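Local structure of Moesin/ezrin/radixin homolog 2 (7EDR) at residues L221-V226 and F243-I248; S42-L47 and F87-V92; P210-N215 and I271-D276. The protein is the fly merlin, a FERM-domain protein that probably links membrane proteins to the cell cortex and to growth-control signalling. All blocks are in the same frame, centred on the assembly; numbering follows the deposited sequence.

Interaction 1 of 3, residues L221-V226 and F243-I248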
loop_
_atom_site.group_PDB
_atom_site.type_symbol
_atom_site.label_atom_id
_atom_site.label_comp_id
_atom_site.label_asym_id
_atom_site.label_seq_id
_atom_site.Cartn_x
_atom_site.Cartn_y
_atom_site.Cartn_z
ATOM N N LEU C 221 -25.863 -24.012 4.969
ATOM C CA LEU C 221 -24.527 -23.447 5.055
ATOM C C LEU C 221 -24.339 -22.455 3.912
ATOM O O LEU C 221 -24.550 -22.791 2.741
ATOM C CB LEU C 221 -23.471 -24.551 4.979
ATOM C CG LEU C 221 -22.030 -24.048 5.048
ATOM C CD1 LEU C 221 -21.683 -23.598 6.473
ATOM C CD2 LEU C 221 -21.066 -25.112 4.545
ATOM N N GLY C 222 -23.955 -21.225 4.254
ATOM C CA GLY C 222 -23.620 -20.239 3.244
ATOM C C GLY C 222 -22.154 -19.845 3.282
ATOM O O GLY C 222 -21.742 -19.079 4.166
ATOM N N VAL C 223 -21.356 -20.368 2.349
ATOM C CA VAL C 223 -19.946 -19.989 2.240
ATOM C C VAL C 223 -19.840 -18.699 1.429
ATOM O O VAL C 223 -20.232 -18.662 0.257
ATOM C CB VAL C 223 -19.119 -21.097 1.578
ATOM C CG1 VAL C 223 -17.638 -20.760 1.649
ATOM C CG2 VAL C 223 -19.421 -22.450 2.186
ATOM N N THR C 224 -19.285 -17.652 2.042
ATOM C CA THR C 224 -19.175 -16.333 1.427
ATOM C C THR C 224 -17.725 -15.861 1.432
ATOM O O THR C 224 -16.843 -16.454 2.062
ATOM C CB THR C 224 -20.031 -15.287 2.165
ATOM O OG1 THR C 224 -19.314 -14.790 3.321
ATOM C CG2 THR C 224 -21.354 -15.904 2.605
ATOM N N SER C 225 -17.509 -14.731 0.750
ATOM C CA SER C 225 -16.211 -14.070 0.753
ATOM C C SER C 225 -15.776 -13.641 2.150
ATOM O O SER C 225 -14.576 -13.447 2.382
ATOM C CB SER C 225 -16.263 -12.832 -0.139
ATOM O OG SER C 225 -17.074 -11.835 0.465
ATOM N N VAL C 226 -16.723 -13.466 3.069
ATOM C CA VAL C 226 -16.440 -12.971 4.405
ATOM C C VAL C 226 -16.465 -14.080 5.460
ATOM O O VAL C 226 -15.771 -13.975 6.480
ATOM C CB VAL C 226 -17.450 -11.853 4.737
ATOM C CG1 VAL C 226 -17.340 -11.406 6.175
ATOM C CG2 VAL C 226 -17.237 -10.688 3.781
ATOM N N PHE C 243 -19.792 -16.870 11.102
ATOM C CA PHE C 243 -18.413 -16.974 11.562
ATOM C C PHE C 243 -17.497 -16.403 10.495
ATOM O O PHE C 243 -17.491 -16.885 9.356
ATOM C CB PHE C 243 -18.037 -18.420 11.863
ATOM C CG PHE C 243 -18.896 -19.056 12.900
ATOM C CD1 PHE C 243 -20.018 -19.800 12.534
ATOM C CD2 PHE C 243 -18.579 -18.926 14.252
ATOM C CE1 PHE C 243 -20.819 -20.412 13.513
ATOM C CE2 PHE C 243 -19.372 -19.526 15.231
ATOM C CZ PHE C 243 -20.501 -20.260 14.859
ATOM N N GLN C 244 -16.723 -15.392 10.864
ATOM C CA GLN C 244 -15.864 -14.719 9.910
ATOM C C GLN C 244 -14.596 -15.534 9.658
ATOM O O GLN C 244 -14.097 -16.220 10.548
ATOM C CB GLN C 244 -15.527 -13.322 10.429
ATOM C CG GLN C 244 -15.251 -12.332 9.311
ATOM C CD GLN C 244 -15.315 -10.899 9.765
ATOM O OE1 GLN C 244 -16.339 -10.226 9.602
ATOM N NE2 GLN C 244 -14.224 -10.422 10.358
ATOM N N TRP C 245 -14.071 -15.448 8.426
ATOM C CA TRP C 245 -12.935 -16.285 8.035
ATOM C C TRP C 245 -11.793 -16.215 9.037
ATOM O O TRP C 245 -11.123 -17.225 9.291
ATOM C CB TRP C 245 -12.415 -15.905 6.642
ATOM C CG TRP C 245 -13.271 -16.449 5.578
ATOM C CD1 TRP C 245 -13.893 -15.752 4.562
ATOM C CD2 TRP C 245 -13.672 -17.814 5.440
ATOM N NE1 TRP C 245 -14.649 -16.621 3.805
ATOM C CE2 TRP C 245 -14.536 -17.885 4.331
ATOM C CE3 TRP C 245 -13.398 -18.983 6.163
ATOM C CZ2 TRP C 245 -15.111 -19.079 3.919
ATOM C CZ3 TRP C 245 -13.964 -20.172 5.749
ATOM C CH2 TRP C 245 -14.812 -20.212 4.633
ATOM N N ASN C 246 -11.545 -15.035 9.618
ATOM C CA ASN C 246 -10.393 -14.897 10.510
ATOM C C ASN C 246 -10.651 -15.448 11.913
ATOM O O ASN C 246 -9.721 -15.476 12.724
ATOM C CB ASN C 246 -9.966 -13.438 10.610
ATOM C CG ASN C 246 -10.910 -12.622 11.464
ATOM O OD1 ASN C 246 -12.072 -12.437 11.113
ATOM N ND2 ASN C 246 -10.418 -12.137 12.597
ATOM N N GLU C 247 -11.880 -15.878 12.213
ATOM C CA GLU C 247 -12.208 -16.632 13.417
ATOM C C GLU C 247 -12.062 -18.140 13.236
ATOM O O GLU C 247 -12.159 -18.876 14.232
ATOM C CB GLU C 247 -13.655 -16.344 13.868
ATOM C CG GLU C 247 -14.008 -14.877 13.956
ATOM C CD GLU C 247 -15.467 -14.629 14.304
ATOM O OE1 GLU C 247 -16.376 -15.086 13.580
ATOM O OE2 GLU C 247 -15.708 -13.951 15.314
ATOM N N ILE C 248 -11.851 -18.624 12.005
ATOM C CA ILE C 248 -11.848 -20.062 11.719
ATOM C C ILE C 248 -10.410 -20.539 11.525
ATOM O O ILE C 248 -9.673 -20.005 10.686
ATOM C CB ILE C 248 -12.718 -20.388 10.487
ATOM C CG1 ILE C 248 -14.161 -19.931 10.725
ATOM C CG2 ILE C 248 -12.675 -21.881 10.163
ATOM C CD1 ILE C 248 -15.057 -20.143 9.543
#

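Interaction 2 of 3, residues S42-L47 and F87-V92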
loop_
_atom_site.group_PDB
_atom_site.type_symbol
_atom_site.label_atom_id
_atom_site.label_comp_id
_atom_site.label_asym_id
_atom_site.label_seq_id
_atom_site.Cartn_x
_atom_site.Cartn_y
_atom_site.Cartn_z
ATOM N N SER C 42 -7.086 -13.135 -12.254
ATOM C CA SER C 42 -7.556 -14.486 -12.517
ATOM C C SER C 42 -8.045 -15.198 -11.269
ATOM O O SER C 42 -8.632 -16.277 -11.390
ATOM C CB SER C 42 -6.436 -15.313 -13.159
ATOM O OG SER C 42 -5.364 -15.546 -12.242
ATOM N N TRP C 43 -7.800 -14.635 -10.082
ATOM C CA TRP C 43 -8.052 -15.350 -8.835
ATOM C C TRP C 43 -9.541 -15.581 -8.564
ATOM O O TRP C 43 -9.889 -16.526 -7.841
ATOM C CB TRP C 43 -7.411 -14.593 -7.672
ATOM C CG TRP C 43 -7.335 -13.107 -7.849
ATOM C CD1 TRP C 43 -8.317 -12.199 -7.585
ATOM C CD2 TRP C 43 -6.204 -12.356 -8.301
ATOM N NE1 TRP C 43 -7.870 -10.928 -7.853
ATOM C CE2 TRP C 43 -6.575 -10.997 -8.295
ATOM C CE3 TRP C 43 -4.907 -12.701 -8.697
ATOM C CZ2 TRP C 43 -5.700 -9.978 -8.680
ATOM C CZ3 TRP C 43 -4.037 -11.686 -9.092
ATOM C CH2 TRP C 43 -4.441 -10.342 -9.081
ATOM N N TYR C 44 -10.426 -14.761 -9.128
ATOM C CA TYR C 44 -11.849 -14.969 -8.918
ATOM C C TYR C 44 -12.404 -16.142 -9.724
ATOM O O TYR C 44 -13.516 -16.610 -9.429
ATOM C CB TYR C 44 -12.631 -13.701 -9.283
ATOM C CG TYR C 44 -12.194 -12.425 -8.572
ATOM C CD1 TYR C 44 -12.403 -12.256 -7.202
ATOM C CD2 TYR C 44 -11.602 -11.378 -9.276
ATOM C CE1 TYR C 44 -12.017 -11.098 -6.558
ATOM C CE2 TYR C 44 -11.218 -10.212 -8.642
ATOM C CZ TYR C 44 -11.425 -10.073 -7.276
ATOM O OH TYR C 44 -11.048 -8.906 -6.618
ATOM N N PHE C 45 -11.670 -16.636 -10.725
ATOM C CA PHE C 45 -12.299 -17.368 -11.817
ATOM C C PHE C 45 -11.884 -18.834 -11.827
ATOM O O PHE C 45 -10.890 -19.232 -11.209
ATOM C CB PHE C 45 -11.984 -16.696 -13.161
ATOM C CG PHE C 45 -12.636 -15.334 -13.327
ATOM C CD1 PHE C 45 -11.965 -14.179 -12.960
ATOM C CD2 PHE C 45 -13.929 -15.219 -13.814
ATOM C CE1 PHE C 45 -12.560 -12.937 -13.089
ATOM C CE2 PHE C 45 -14.535 -13.987 -13.943
ATOM C CZ PHE C 45 -13.846 -12.841 -13.583
ATOM N N GLY C 46 -12.676 -19.641 -12.534
ATOM C CA GLY C 46 -12.428 -21.069 -12.649
ATOM C C GLY C 46 -13.131 -21.668 -13.853
ATOM O O GLY C 46 -13.987 -21.045 -14.488
ATOM N N LEU C 47 -12.751 -22.905 -14.168
ATOM C CA LEU C 47 -13.311 -23.640 -15.298
ATOM C C LEU C 47 -14.226 -24.725 -14.750
ATOM O O LEU C 47 -13.762 -25.659 -14.083
ATOM C CB LEU C 47 -12.207 -24.227 -16.174
ATOM C CG LEU C 47 -11.416 -23.168 -16.941
ATOM C CD1 LEU C 47 -10.008 -23.650 -17.268
ATOM C CD2 LEU C 47 -12.151 -22.766 -18.209
ATOM N N PHE C 87 -15.348 -16.914 -7.021
ATOM C CA PHE C 87 -15.213 -16.102 -5.824
ATOM C C PHE C 87 -15.602 -14.672 -6.158
ATOM O O PHE C 87 -15.432 -14.211 -7.298
ATOM C CB PHE C 87 -13.778 -16.151 -5.266
ATOM C CG PHE C 87 -13.277 -17.542 -5.065
ATOM C CD1 PHE C 87 -12.412 -18.118 -5.985
ATOM C CD2 PHE C 87 -13.709 -18.300 -3.970
ATOM C CE1 PHE C 87 -11.955 -19.442 -5.818
ATOM C CE2 PHE C 87 -13.261 -19.626 -3.788
ATOM C CZ PHE C 87 -12.381 -20.195 -4.717
ATOM N N PHE C 88 -16.130 -13.977 -5.154
ATOM C CA PHE C 88 -16.628 -12.627 -5.343
ATOM C C PHE C 88 -15.890 -11.662 -4.434
ATOM O O PHE C 88 -15.616 -11.988 -3.272
ATOM C CB PHE C 88 -18.124 -12.527 -5.038
ATOM C CG PHE C 88 -18.971 -13.340 -5.933
ATOM C CD1 PHE C 88 -19.057 -14.706 -5.769
ATOM C CD2 PHE C 88 -19.708 -12.733 -6.941
ATOM C CE1 PHE C 88 -19.866 -15.459 -6.606
ATOM C CE2 PHE C 88 -20.510 -13.478 -7.773
ATOM C CZ PHE C 88 -20.598 -14.835 -7.612
ATOM N N PRO C 89 -15.588 -10.466 -4.918
ATOM C CA PRO C 89 -14.945 -9.463 -4.067
ATOM C C PRO C 89 -15.880 -9.028 -2.946
ATOM O O PRO C 89 -17.090 -9.292 -2.965
ATOM C CB PRO C 89 -14.657 -8.313 -5.037
ATOM C CG PRO C 89 -15.748 -8.453 -6.093
ATOM C CD PRO C 89 -15.969 -9.938 -6.241
ATOM N N GLU C 90 -15.301 -8.366 -1.934
ATOM C CA GLU C 90 -16.146 -7.840 -0.866
ATOM C C GLU C 90 -16.723 -6.479 -1.223
ATOM O O GLU C 90 -17.837 -6.165 -0.805
ATOM C CB GLU C 90 -15.376 -7.765 0.449
ATOM C CG GLU C 90 -15.039 -9.110 1.040
ATOM C CD GLU C 90 -14.229 -8.987 2.329
ATOM O OE1 GLU C 90 -14.612 -8.144 3.179
ATOM O OE2 GLU C 90 -13.217 -9.723 2.498
ATOM N N ASN C 91 -16.005 -5.673 -2.006
ATOM C CA ASN C 91 -16.542 -4.412 -2.521
ATOM C C ASN C 91 -16.065 -4.231 -3.957
ATOM O O ASN C 91 -14.878 -3.967 -4.171
ATOM C CB ASN C 91 -16.101 -3.239 -1.647
ATOM C CG ASN C 91 -16.692 -1.901 -2.114
ATOM O OD1 ASN C 91 -17.652 -1.857 -2.904
ATOM N ND2 ASN C 91 -16.111 -0.801 -1.628
ATOM N N VAL C 92 -16.980 -4.349 -4.937
ATOM C CA VAL C 92 -16.569 -4.292 -6.351
ATOM C C VAL C 92 -15.833 -2.995 -6.669
ATOM O O VAL C 92 -14.793 -3.014 -7.338
ATOM C CB VAL C 92 -17.756 -4.483 -7.319
ATOM C CG1 VAL C 92 -18.071 -5.954 -7.506
ATOM C CG2 VAL C 92 -18.991 -3.652 -6.896
#

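Interaction 3 of 3, residues P210-N215 and I271-D276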
loop_
_atom_site.group_PDB
_atom_site.type_symbol
_atom_site.label_atom_id
_atom_site.label_comp_id
_atom_site.label_asym_id
_atom_site.label_seq_id
_atom_site.Cartn_x
_atom_site.Cartn_y
_atom_site.Cartn_z
ATOM N N PRO C 210 -27.160 -27.553 1.875
ATOM C CA PRO C 210 -28.081 -28.012 2.914
ATOM C C PRO C 210 -27.354 -28.873 3.925
ATOM O O PRO C 210 -26.637 -29.805 3.554
ATOM C CB PRO C 210 -29.118 -28.804 2.119
ATOM C CG PRO C 210 -28.315 -29.377 0.962
ATOM C CD PRO C 210 -27.187 -28.416 0.677
ATOM N N ILE C 211 -27.508 -28.564 5.209
ATOM C CA ILE C 211 -26.779 -29.253 6.258
ATOM C C ILE C 211 -27.753 -29.590 7.377
ATOM O O ILE C 211 -28.904 -29.154 7.385
ATOM C CB ILE C 211 -25.592 -28.422 6.805
ATOM C CG1 ILE C 211 -26.084 -27.110 7.420
ATOM C CG2 ILE C 211 -24.603 -28.115 5.711
ATOM C CD1 ILE C 211 -24.989 -26.280 8.020
ATOM N N THR C 212 -27.261 -30.379 8.328
ATOM C CA THR C 212 -27.947 -30.662 9.581
ATOM C C THR C 212 -26.951 -30.492 10.715
ATOM O O THR C 212 -25.812 -30.968 10.616
ATOM C CB THR C 212 -28.522 -32.085 9.602
ATOM O OG1 THR C 212 -27.586 -32.983 8.992
ATOM C CG2 THR C 212 -29.850 -32.149 8.850
ATOM N N ASN C 213 -27.366 -29.805 11.781
ATOM C CA ASN C 213 -26.554 -29.745 12.988
ATOM C C ASN C 213 -26.745 -31.060 13.743
ATOM O O ASN C 213 -27.289 -32.031 13.207
ATOM C CB ASN C 213 -26.900 -28.522 13.830
ATOM C CG ASN C 213 -28.308 -28.576 14.394
ATOM O OD1 ASN C 213 -29.088 -29.466 14.055
ATOM N ND2 ASN C 213 -28.651 -27.600 15.239
ATOM N N LYS C 214 -26.310 -31.115 15.003
ATOM C CA LYS C 214 -26.336 -32.400 15.694
ATOM C C LYS C 214 -27.747 -32.780 16.126
ATOM O O LYS C 214 -28.045 -33.972 16.243
ATOM C CB LYS C 214 -25.378 -32.385 16.882
ATOM C CG LYS C 214 -25.627 -31.274 17.891
ATOM C CD LYS C 214 -24.771 -31.507 19.128
ATOM C CE LYS C 214 -25.396 -30.885 20.359
ATOM N NZ LYS C 214 -24.367 -30.588 21.381
ATOM N N ASN C 215 -28.638 -31.785 16.346
ATOM C CA ASN C 215 -30.079 -32.038 16.545
ATOM C C ASN C 215 -30.801 -32.450 15.281
ATOM O O ASN C 215 -32.034 -32.548 15.376
ATOM C CB ASN C 215 -30.777 -30.803 17.103
ATOM C CG ASN C 215 -30.037 -30.198 18.268
ATOM O OD1 ASN C 215 -29.743 -30.878 19.255
ATOM N ND2 ASN C 215 -29.720 -28.905 18.160
ATOM N N ILE C 271 -19.971 -29.015 14.602
ATOM C CA ILE C 271 -20.097 -30.091 13.630
ATOM C C ILE C 271 -21.379 -29.877 12.840
ATOM O O ILE C 271 -22.350 -29.300 13.339
ATOM C CB ILE C 271 -20.083 -31.471 14.343
ATOM C CG1 ILE C 271 -18.668 -32.049 14.422
ATOM C CG2 ILE C 271 -21.022 -32.492 13.701
ATOM C CD1 ILE C 271 -17.642 -31.188 15.119
ATOM N N PHE C 272 -21.370 -30.303 11.584
ATOM C CA PHE C 272 -22.615 -30.364 10.844
ATOM C C PHE C 272 -22.477 -31.457 9.803
ATOM O O PHE C 272 -21.370 -31.901 9.487
ATOM C CB PHE C 272 -22.975 -29.010 10.214
ATOM C CG PHE C 272 -21.979 -28.529 9.196
ATOM C CD1 PHE C 272 -21.988 -29.030 7.896
ATOM C CD2 PHE C 272 -21.045 -27.560 9.530
ATOM C CE1 PHE C 272 -21.077 -28.584 6.949
ATOM C CE2 PHE C 272 -20.128 -27.108 8.583
ATOM C CZ PHE C 272 -20.144 -27.618 7.293
ATOM N N TYR C 273 -23.607 -31.902 9.275
ATOM C CA TYR C 273 -23.591 -33.012 8.340
ATOM C C TYR C 273 -24.010 -32.538 6.963
ATOM O O TYR C 273 -24.872 -31.660 6.821
ATOM C CB TYR C 273 -24.491 -34.147 8.826
ATOM C CG TYR C 273 -23.994 -34.749 10.114
ATOM C CD1 TYR C 273 -24.415 -34.253 11.350
ATOM C CD2 TYR C 273 -23.065 -35.779 10.101
ATOM C CE1 TYR C 273 -23.945 -34.795 12.541
ATOM C CE2 TYR C 273 -22.589 -36.332 11.286
ATOM C CZ TYR C 273 -23.032 -35.840 12.502
ATOM O OH TYR C 273 -22.540 -36.396 13.673
ATOM N N SER C 274 -23.369 -33.108 5.955
ATOM C CA SER C 274 -23.646 -32.771 4.569
ATOM C C SER C 274 -23.512 -34.061 3.781
ATOM O O SER C 274 -22.472 -34.719 3.850
ATOM C CB SER C 274 -22.689 -31.689 4.061
ATOM O OG SER C 274 -22.645 -31.681 2.646
ATOM N N GLN C 275 -24.555 -34.421 3.034
ATOM C CA GLN C 275 -24.796 -35.821 2.698
ATOM C C GLN C 275 -24.147 -36.303 1.411
ATOM O O GLN C 275 -24.207 -37.503 1.139
ATOM C CB GLN C 275 -26.302 -36.100 2.608
ATOM C CG GLN C 275 -27.056 -35.828 3.892
ATOM C CD GLN C 275 -26.532 -36.657 5.034
ATOM O OE1 GLN C 275 -26.115 -37.809 4.845
ATOM N NE2 GLN C 275 -26.522 -36.070 6.234
ATOM N N ASP C 276 -23.562 -35.431 0.602
ATOM C CA ASP C 276 -22.918 -35.847 -0.638
ATOM C C ASP C 276 -21.437 -35.518 -0.536
ATOM O O ASP C 276 -21.069 -34.366 -0.312
ATOM C CB ASP C 276 -23.570 -35.185 -1.862
ATOM C CG ASP C 276 -22.786 -35.413 -3.188
ATOM O OD1 ASP C 276 -23.118 -34.721 -4.182
ATOM O OD2 ASP C 276 -21.854 -36.242 -3.279
HETATM O O HOH W 1 -24.592 -30.413 1.662
#

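Interaction 1 of 3, residues L221-V226 and F243-I248
A chi1 of -78° swings the Trp245 ring back beside its own backbone N and across to residues 221-226, where Val223 holds CG1 anti to its backbone N (chi1 -172°) and presents that methyl to the indole edge. The place is the PH-like lobe of the FERM module, where the turn after strand 218-223 meets the 3-10 segment 245-247 that follows strand 241-244; strand 227-232 runs between the two strands in the sheet. Two bonds from one residue tie these ends. The indole NE1 reaches Thr224 O at 2.8 Å, with the carbonyl oxygen lying close to the ring plane and an N-H...O angle of 149°. The backbone N of Trp245 meets Val226 O at 3.0 Å, so both polar N-H groups of the tryptophan are spent on the turn. The same turn is braced from within: Val226 N donates to Thr224 OG1 at 2.9 Å, an ST turn, and Gly227 N also bonds that hydroxyl. Further along the same indole edge, Val223 CG1 sits 3.8 Å from Trp245 CZ2, a methyl at the ring edge and not over a face. Helix 277-297 packs against the same tryptophan through Cys287, Asn290 and the ring of Tyr294. Gln244 runs extended past Val226, its OE1 bonded to a basic side chain of the chain of another protein and its NE2 to Asn246 OD1 at 3.0 Å. Along the way Gln244 CG passes 3.3 Å from Val226 O, the oxygen that also receives the Trp245 N-H.

Interaction 2 of 3, residues S42-L47 and F87-V92
The Tyr44 ring lies between Pro89 of the other segment and Trp43 of its own. On one face the indole stands edge-on, its CD1 3.6 Å above the ring plane and over the centre, while the ring's CE1 approaches Pro89 CB at 4.1 Å, the two side chains crossing at about a right angle. Phe105 of helix 99-114 adds an edge-to-face contact with Tyr44. Phe87 holds its ring beside its backbone N (chi1 -52°), which brings CD1 to within 3.5 Å of Trp43 O. One backbone bond joins the segments: Phe87 N donates to Tyr44 O at 3.0 Å, with an N-H...O angle of 158°. The Phe87 carbonyl oxygen meanwhile comes to 3.5 Å from Tyr44 CB, so the start of the tyrosine side chain rests against the backbone just beyond the bonded N-H. In this buried contact the rings thus pack largely against backbone carbonyls, with Tyr44 on Pro89 as the apolar side-chain pair. Strands 45-50 and 78-85 are antiparallel neighbours in the ubiquitin-like sheet, and the Phe87-Tyr44 bond lies just past the end of strand 78-85, beside the Tyr44-Lys86 backbone bond. From there the chain runs toward helix 92-95. Pro89 leans on Phe105 of helix 99-114, and Phe87 meets Asn290 and Leu293 of helix 277-297, which places the contact where the three FERM lobes come together.

Interaction 3 of 3, residues P210-N215 and I271-D276
Thr212 and Tyr273 form a single antiparallel, hydrogen-bonded bridge between strands 210-212 and 271-273, whose axes approach to 4.9 Å and run 124° apart in direction, well short of a straight antiparallel pair. Thr212 N bonds Tyr273 O at 3.1 Å, and Tyr273 N returns a bond to Thr212 O at 2.7 Å. Next to the bridge, Ile211 packs on Phe272. Its CG1 branch stands between the backbone N and carbonyl carbon (chi1 61°), which carries CD1 over one face of the phenyl ring, 3.9 Å from Phe272 CG; the other branch comes alongside, CG2 lying 3.5 Å from Phe272 CD1. Leu221 of strand 218-223 and Phe258 of strand 257-262 continue this apolar cluster. Thr212 and Tyr273 instead cross at about a right angle, OG1 of the threonine resting 3.3 Å from Tyr273 CB, while the tyrosine ring turns its edge to the carbonyl oxygens of Thr212 and Asn213. Beyond the bridge, a water donates to Pro210 O; its second link, to Ser274 OG, is doubtfully short, but that hydroxyl also bonds Asn280 OD1. Asp276 then N-caps helix 277-297, its OD2 taking the N-H of His278. Strands 207-212 and 270-273 are border strands of the two sheets within the chain, and their bridge closes one corner of the sandwich, as expected for a PH-like fold ended by a C-terminal helix.

How the interactions relate
Interactions 1 and 3 belong to the PH-like lobe and use neighbouring strands of one sheet, 218-223 and 207-212; they meet where Leu221 CB packs on Ile211 CG2 at 3.8 Å and Leu221 CD2 on Phe272 CZ. Interaction 3 joins sheet to sheet by a backbone bridge with an apolar side, whereas interaction 1 ties a turn to a 3-10 segment through one tryptophan; both are partly buried. Interaction 2 is the buried one, built of aromatic rings and a proline against backbone carbonyls, and lies where the ubiquitin-like lobe meets the loop that leads out of it. It touches interaction 1 through Ser225 CB and Phe88 O, 3.3 Å apart, but its nearest atoms stay about 15 Å from interaction 3. Helix 277-297 borders all three.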